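Local coordinates for protein GRMZM2G135359 pseudokinase (Zea mays, PDB 6CPY) that is a receptor-like pseudokinase whose kinase domain may bind ATP, though its catalysis is probably weak or absent, at residues A[275-280]-A[297-302]; A[153-158]-A[219-224]. One frame throughout, in Å; residues are numbered along the deposited sequence.

Both contacts join antiparallel helices within the helical C-terminal lobe of the kinase domain, and their centres lie about 10 Å apart. Contact 2 is the deeper, about 10 Å from the centre of the chain, and its touching residues are all buried and apolar apart from one tyrosine hydroxyl. Contact 1, about 20 Å from that centre, has a buried apolar side and a more exposed side where opposite charges share a water. Four different helices take part, yet the two contacts form one continuous core: Met300 CE of contact 1 rests 3.4 Å from Tyr221 OH of contact 2, and Val279 CG1 lies 3.7 Å from Gly222 O.

Contact 1 of 2, residues A[275-280]-A[297-302]; sequences LCEVVR and AARMRE
Leu275 and Met300 make the tightest apolar contact between these two helix segments, which run antiparallel at 168° with axes 10.6 Å apart. One methyl of the leucine, CD2, sits against the thioether, 3.5 Å from Met300 SD, the side chains crossing at about a right angle. Met300 is bent at both chi2 (-62°) and chi3, which folds the flexible chain so that its sulfur and CE lie against that methyl. Val278 adds its two branches to different partners: CG1 is 4.1 Å from Met300 SD, while CG2 packs on the aliphatic stem of Arg299, 3.8 Å from its CG. A short, branched valine fits here because each methyl has its own neighbour.

The polar part lies on the more exposed side. Arg299 NH2 and Glu277 OE1 are 4.3 Å apart, too far for a salt bridge, and a water joins them: it accepts from Arg299 NH2 at 2.7 Å and donates to Glu277 OE1 at 3.1 Å. The other terminal nitrogen, Arg299 NH1, forms a salt bridge with Glu302 OE2 at 3.3 Å; water and carboxylate both meet the edge of the guanidinium, in its plane. Held from two directions, the arginine lays its stem on Val278 and carries its charge toward that side. Helices 269-282 and 293-304 correspond to alphaH and alphaI, the last two helices of the C-lobe in the protein kinase fold.

Contact 2 of 2, residues A[153-158]-A[219-224]; sequences GIAYCL and RKYGMV
Tyr221 reaches across to three residues of 153-158 and carries most of this contact, in which two helix segments run antiparallel at 171° with their axes 11.4 Å apart. Its CG stands anti to the backbone N (chi1 179°), which sends the ring straight out from helix 214-230 toward the facing helix. Near its root, Leu158 CD2 lies 3.8 Å from Tyr221 CD1 and also touches CB, the two side chains crossing at a slant. Halfway along, Ile154 comes to the ring's edge, near its plane: its CG2 methyl is 3.6 Å from both Tyr221 CD1 and Tyr221 CE1. The far end of the ring meets Ala155, whose CB is 3.9 Å from Tyr221 CZ and 3.7 Å from Tyr221 OH. A small residue suits this last place, since the ring reaches the backbone, with Tyr221 CE1 3.8 Å from Ala155 N. The hydroxyl is buried but has a partner: it is hydrogen-bonded to the carbonyl oxygen of Ser151, one turn before Ala155. The ring thus bridges the helices and its hydroxyl is tied to the opposite backbone. Val296 of helix 293-304 also packs on it.

One turn on, Val224 makes a lighter contact, its CG1 4.3 Å from Ile154 CD1. Ile154 thus serves both residues with separate branches, CG2 for the tyrosine and CD1 for the valine, a use that suits a beta-branched side chain. Ile154 also touches Ala186 of strand 186-188. In protein kinases this pair of helices corresponds to alphaE, here 144-164, and alphaF, here 214-230, the buried helix around which the C-lobe is built.

Contact 1 of 2, residues A[275-280]-A[297-302]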
loop_
_atom_site.group_PDB
_atom_site.type_symbol
_atom_site.label_atom_id
_atom_site.label_comp_id
_atom_site.label_asym_id
_atom_site.label_seq_id
_atom_site.Cartn_x
_atom_site.Cartn_y
_atom_site.Cartn_z
ATOM N N LEU A 275 -6.888 8.503 -19.540
ATOM C CA LEU A 275 -6.659 7.631 -18.371
ATOM C C LEU A 275 -7.266 6.246 -18.582
ATOM O O LEU A 275 -6.682 5.237 -18.159
ATOM C CB LEU A 275 -7.212 8.264 -17.097
ATOM C CG LEU A 275 -6.418 9.503 -16.663
ATOM C CD1 LEU A 275 -7.183 10.269 -15.593
ATOM C CD2 LEU A 275 -5.030 9.124 -16.161
ATOM N N CYS A 276 -8.423 6.188 -19.243
ATOM C CA CYS A 276 -9.035 4.892 -19.573
ATOM C C CYS A 276 -8.196 4.075 -20.577
ATOM O O CYS A 276 -8.220 2.848 -20.539
ATOM C CB CYS A 276 -10.466 5.067 -20.071
ATOM S SG CYS A 276 -11.612 5.615 -18.787
ATOM N N GLU A 277 -7.448 4.744 -21.452
ATOM C CA GLU A 277 -6.494 4.045 -22.330
ATOM C C GLU A 277 -5.356 3.412 -21.523
ATOM O O GLU A 277 -4.961 2.273 -21.784
ATOM C CB GLU A 277 -5.945 4.981 -23.409
ATOM C CG GLU A 277 -7.004 5.410 -24.417
ATOM C CD GLU A 277 -6.578 6.561 -25.319
ATOM O OE1 GLU A 277 -5.595 7.265 -24.997
ATOM O OE2 GLU A 277 -7.243 6.772 -26.362
ATOM N N VAL A 278 -4.853 4.137 -20.526
ATOM C CA VAL A 278 -3.863 3.570 -19.594
ATOM C C VAL A 278 -4.418 2.320 -18.941
ATOM O O VAL A 278 -3.744 1.294 -18.920
ATOM C CB VAL A 278 -3.428 4.572 -18.498
ATOM C CG1 VAL A 278 -2.520 3.895 -17.467
ATOM C CG2 VAL A 278 -2.741 5.768 -19.123
ATOM N N VAL A 279 -5.645 2.395 -18.415
ATOM C CA VAL A 279 -6.290 1.223 -17.829
ATOM C C VAL A 279 -6.253 0.064 -18.822
ATOM O O VAL A 279 -5.817 -1.037 -18.478
ATOM C CB VAL A 279 -7.753 1.489 -17.418
ATOM C CG1 VAL A 279 -8.453 0.195 -17.040
ATOM C CG2 VAL A 279 -7.826 2.487 -16.261
ATOM N N ARG A 280 -6.712 0.309 -20.050
ATOM C CA ARG A 280 -6.830 -0.781 -21.029
ATOM C C ARG A 280 -5.487 -1.474 -21.282
ATOM O O ARG A 280 -5.439 -2.705 -21.377
ATOM C CB ARG A 280 -7.424 -0.274 -22.347
ATOM C CG ARG A 280 -7.617 -1.341 -23.417
ATOM C CD ARG A 280 -8.486 -2.506 -22.976
ATOM N NE ARG A 280 -8.521 -3.534 -24.022
ATOM C CZ ARG A 280 -7.569 -4.445 -24.230
ATOM N NH1 ARG A 280 -6.489 -4.498 -23.456
ATOM N NH2 ARG A 280 -7.701 -5.328 -25.216
ATOM N N ALA A 297 3.971 5.270 -15.304
ATOM C CA ALA A 297 4.176 6.509 -14.551
ATOM C C ALA A 297 4.469 7.703 -15.461
ATOM O O ALA A 297 3.975 8.801 -15.232
ATOM C CB ALA A 297 5.297 6.332 -13.529
ATOM N N ALA A 298 5.278 7.478 -16.496
ATOM C CA ALA A 298 5.607 8.532 -17.456
ATOM C C ALA A 298 4.353 9.007 -18.192
ATOM O O ALA A 298 4.120 10.210 -18.332
ATOM C CB ALA A 298 6.659 8.039 -18.445
ATOM N N ARG A 299 3.547 8.050 -18.644
ATOM C CA ARG A 299 2.299 8.351 -19.341
ATOM C C ARG A 299 1.329 9.074 -18.402
ATOM O O ARG A 299 0.743 10.092 -18.779
ATOM C CB ARG A 299 1.672 7.075 -19.915
ATOM C CG ARG A 299 0.347 7.271 -20.663
ATOM C CD ARG A 299 0.426 8.397 -21.684
ATOM N NE ARG A 299 -0.827 8.583 -22.417
ATOM C CZ ARG A 299 -1.144 9.684 -23.099
ATOM N NH1 ARG A 299 -0.306 10.716 -23.157
ATOM N NH2 ARG A 299 -2.313 9.760 -23.721
ATOM N N MET A 300 1.199 8.568 -17.174
ATOM C CA MET A 300 0.356 9.203 -16.170
ATOM C C MET A 300 0.764 10.648 -15.880
ATOM O O MET A 300 -0.097 11.503 -15.749
ATOM C CB MET A 300 0.346 8.394 -14.862
ATOM C CG MET A 300 -0.431 7.090 -14.912
ATOM S SD MET A 300 -2.190 7.291 -15.239
ATOM C CE MET A 300 -2.756 8.039 -13.714
ATOM N N ARG A 301 2.066 10.923 -15.781
ATOM C CA ARG A 301 2.538 12.299 -15.570
ATOM C C ARG A 301 2.217 13.201 -16.760
ATOM O O ARG A 301 1.857 14.370 -16.582
ATOM C CB ARG A 301 4.043 12.345 -15.297
ATOM C CG ARG A 301 4.511 13.746 -14.946
ATOM C CD ARG A 301 5.996 13.825 -14.691
ATOM N NE ARG A 301 6.332 15.133 -14.136
ATOM C CZ ARG A 301 7.414 15.397 -13.410
ATOM N NH1 ARG A 301 8.290 14.438 -13.122
ATOM N NH2 ARG A 301 7.605 16.625 -12.952
ATOM N N GLU A 302 2.366 12.659 -17.965
ATOM C CA GLU A 302 2.007 13.364 -19.196
ATOM C C GLU A 302 0.533 13.781 -19.134
ATOM O O GLU A 302 0.194 14.936 -19.395
ATOM C CB GLU A 302 2.279 12.469 -20.412
ATOM C CG GLU A 302 2.379 13.187 -21.755
ATOM C CD GLU A 302 2.656 12.233 -22.909
ATOM O OE1 GLU A 302 3.277 11.173 -22.684
ATOM O OE2 GLU A 302 2.239 12.532 -24.049
HETATM O O HOH W 1 -3.468 7.491 -22.734
#

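Contact 2 of 2, residues A[153-158]-A[219-224]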
loop_
_atom_site.group_PDB
_atom_site.type_symbol
_atom_site.label_atom_id
_atom_site.label_comp_id
_atom_site.label_asym_id
_atom_site.label_seq_id
_atom_site.Cartn_x
_atom_site.Cartn_y
_atom_site.Cartn_z
ATOM N N GLY A 153 0.298 9.472 -7.305
ATOM C CA GLY A 153 1.050 9.035 -6.123
ATOM C C GLY A 153 1.292 7.540 -6.093
ATOM O O GLY A 153 2.413 7.093 -5.840
ATOM N N ILE A 154 0.242 6.764 -6.355
ATOM C CA ILE A 154 0.351 5.313 -6.461
ATOM C C ILE A 154 1.350 4.904 -7.542
ATOM O O ILE A 154 2.243 4.082 -7.299
ATOM C CB ILE A 154 -1.021 4.641 -6.709
ATOM C CG1 ILE A 154 -1.943 4.822 -5.498
ATOM C CG2 ILE A 154 -0.850 3.159 -6.970
ATOM C CD1 ILE A 154 -3.395 4.538 -5.786
ATOM N N ALA A 155 1.218 5.489 -8.735
ATOM C CA ALA A 155 2.119 5.156 -9.829
ATOM C C ALA A 155 3.584 5.446 -9.483
ATOM O O ALA A 155 4.450 4.616 -9.756
ATOM C CB ALA A 155 1.717 5.890 -11.100
ATOM N N TYR A 156 3.855 6.600 -8.877
ATOM C CA TYR A 156 5.235 6.970 -8.502
ATOM C C TYR A 156 5.817 6.004 -7.469
ATOM O O TYR A 156 6.995 5.668 -7.545
ATOM C CB TYR A 156 5.326 8.388 -7.950
ATOM C CG TYR A 156 5.211 9.505 -8.972
ATOM C CD1 TYR A 156 5.938 9.474 -10.168
ATOM C CD2 TYR A 156 4.431 10.631 -8.711
ATOM C CE1 TYR A 156 5.842 10.510 -11.093
ATOM C CE2 TYR A 156 4.346 11.680 -9.622
ATOM C CZ TYR A 156 5.038 11.607 -10.816
ATOM O OH TYR A 156 4.937 12.643 -11.726
ATOM N N CYS A 157 4.993 5.568 -6.518
ATOM C CA CYS A 157 5.427 4.568 -5.530
ATOM C C CYS A 157 5.750 3.237 -6.211
ATOM O O CYS A 157 6.839 2.661 -6.017
ATOM C CB CYS A 157 4.350 4.352 -4.463
ATOM S SG CYS A 157 4.860 3.193 -3.171
ATOM N N LEU A 158 4.822 2.752 -7.027
ATOM C CA LEU A 158 5.020 1.468 -7.695
ATOM C C LEU A 158 6.246 1.476 -8.619
ATOM O O LEU A 158 6.958 0.464 -8.718
ATOM C CB LEU A 158 3.765 1.045 -8.463
ATOM C CG LEU A 158 2.673 0.301 -7.677
ATOM C CD1 LEU A 158 2.394 0.917 -6.321
ATOM C CD2 LEU A 158 1.395 0.229 -8.492
ATOM N N ARG A 219 -1.103 -4.881 -13.911
ATOM C CA ARG A 219 -2.526 -5.217 -14.084
ATOM C C ARG A 219 -3.346 -4.727 -12.898
ATOM O O ARG A 219 -4.409 -4.134 -13.072
ATOM C CB ARG A 219 -2.734 -6.725 -14.262
ATOM C CG ARG A 219 -4.193 -7.140 -14.475
ATOM C CD ARG A 219 -4.402 -8.643 -14.320
ATOM N NE ARG A 219 -4.048 -9.119 -12.978
ATOM C CZ ARG A 219 -4.834 -9.063 -11.900
ATOM N NH1 ARG A 219 -6.053 -8.539 -11.959
ATOM N NH2 ARG A 219 -4.386 -9.531 -10.739
ATOM N N LYS A 220 -2.846 -4.985 -11.698
ATOM C CA LYS A 220 -3.487 -4.506 -10.483
ATOM C C LYS A 220 -3.601 -2.979 -10.447
ATOM O O LYS A 220 -4.638 -2.460 -10.019
ATOM C CB LYS A 220 -2.748 -5.012 -9.248
ATOM C CG LYS A 220 -3.018 -6.474 -8.932
ATOM C CD LYS A 220 -2.150 -6.926 -7.771
ATOM C CE LYS A 220 -2.536 -8.310 -7.283
ATOM N NZ LYS A 220 -1.700 -8.699 -6.120
ATOM N N TYR A 221 -2.556 -2.274 -10.883
ATOM C CA TYR A 221 -2.609 -0.816 -10.981
ATOM C C TYR A 221 -3.744 -0.375 -11.900
ATOM O O TYR A 221 -4.513 0.522 -11.565
ATOM C CB TYR A 221 -1.288 -0.199 -11.475
ATOM C CG TYR A 221 -1.402 1.307 -11.570
ATOM C CD1 TYR A 221 -1.350 2.092 -10.418
ATOM C CD2 TYR A 221 -1.635 1.941 -12.785
ATOM C CE1 TYR A 221 -1.498 3.462 -10.486
ATOM C CE2 TYR A 221 -1.783 3.305 -12.865
ATOM C CZ TYR A 221 -1.719 4.065 -11.710
ATOM O OH TYR A 221 -1.857 5.425 -11.772
ATOM N N GLY A 222 -3.837 -1.009 -13.064
ATOM C CA GLY A 222 -4.911 -0.713 -14.012
ATOM C C GLY A 222 -6.288 -0.896 -13.395
ATOM O O GLY A 222 -7.165 -0.080 -13.615
ATOM N N MET A 223 -6.463 -1.954 -12.607
ATOM C CA MET A 223 -7.741 -2.225 -11.947
ATOM C C MET A 223 -8.075 -1.168 -10.890
ATOM O O MET A 223 -9.244 -0.780 -10.733
ATOM C CB MET A 223 -7.727 -3.624 -11.317
ATOM C CG MET A 223 -7.688 -4.741 -12.350
ATOM S SD MET A 223 -9.188 -4.803 -13.343
ATOM C CE MET A 223 -10.320 -5.625 -12.225
ATOM N N VAL A 224 -7.057 -0.726 -10.157
ATOM C CA VAL A 224 -7.247 0.295 -9.128
ATOM C C VAL A 224 -7.545 1.649 -9.777
ATOM O O VAL A 224 -8.392 2.407 -9.289
ATOM C CB VAL A 224 -6.028 0.379 -8.171
ATOM C CG1 VAL A 224 -6.111 1.610 -7.281
ATOM C CG2 VAL A 224 -5.939 -0.877 -7.311
#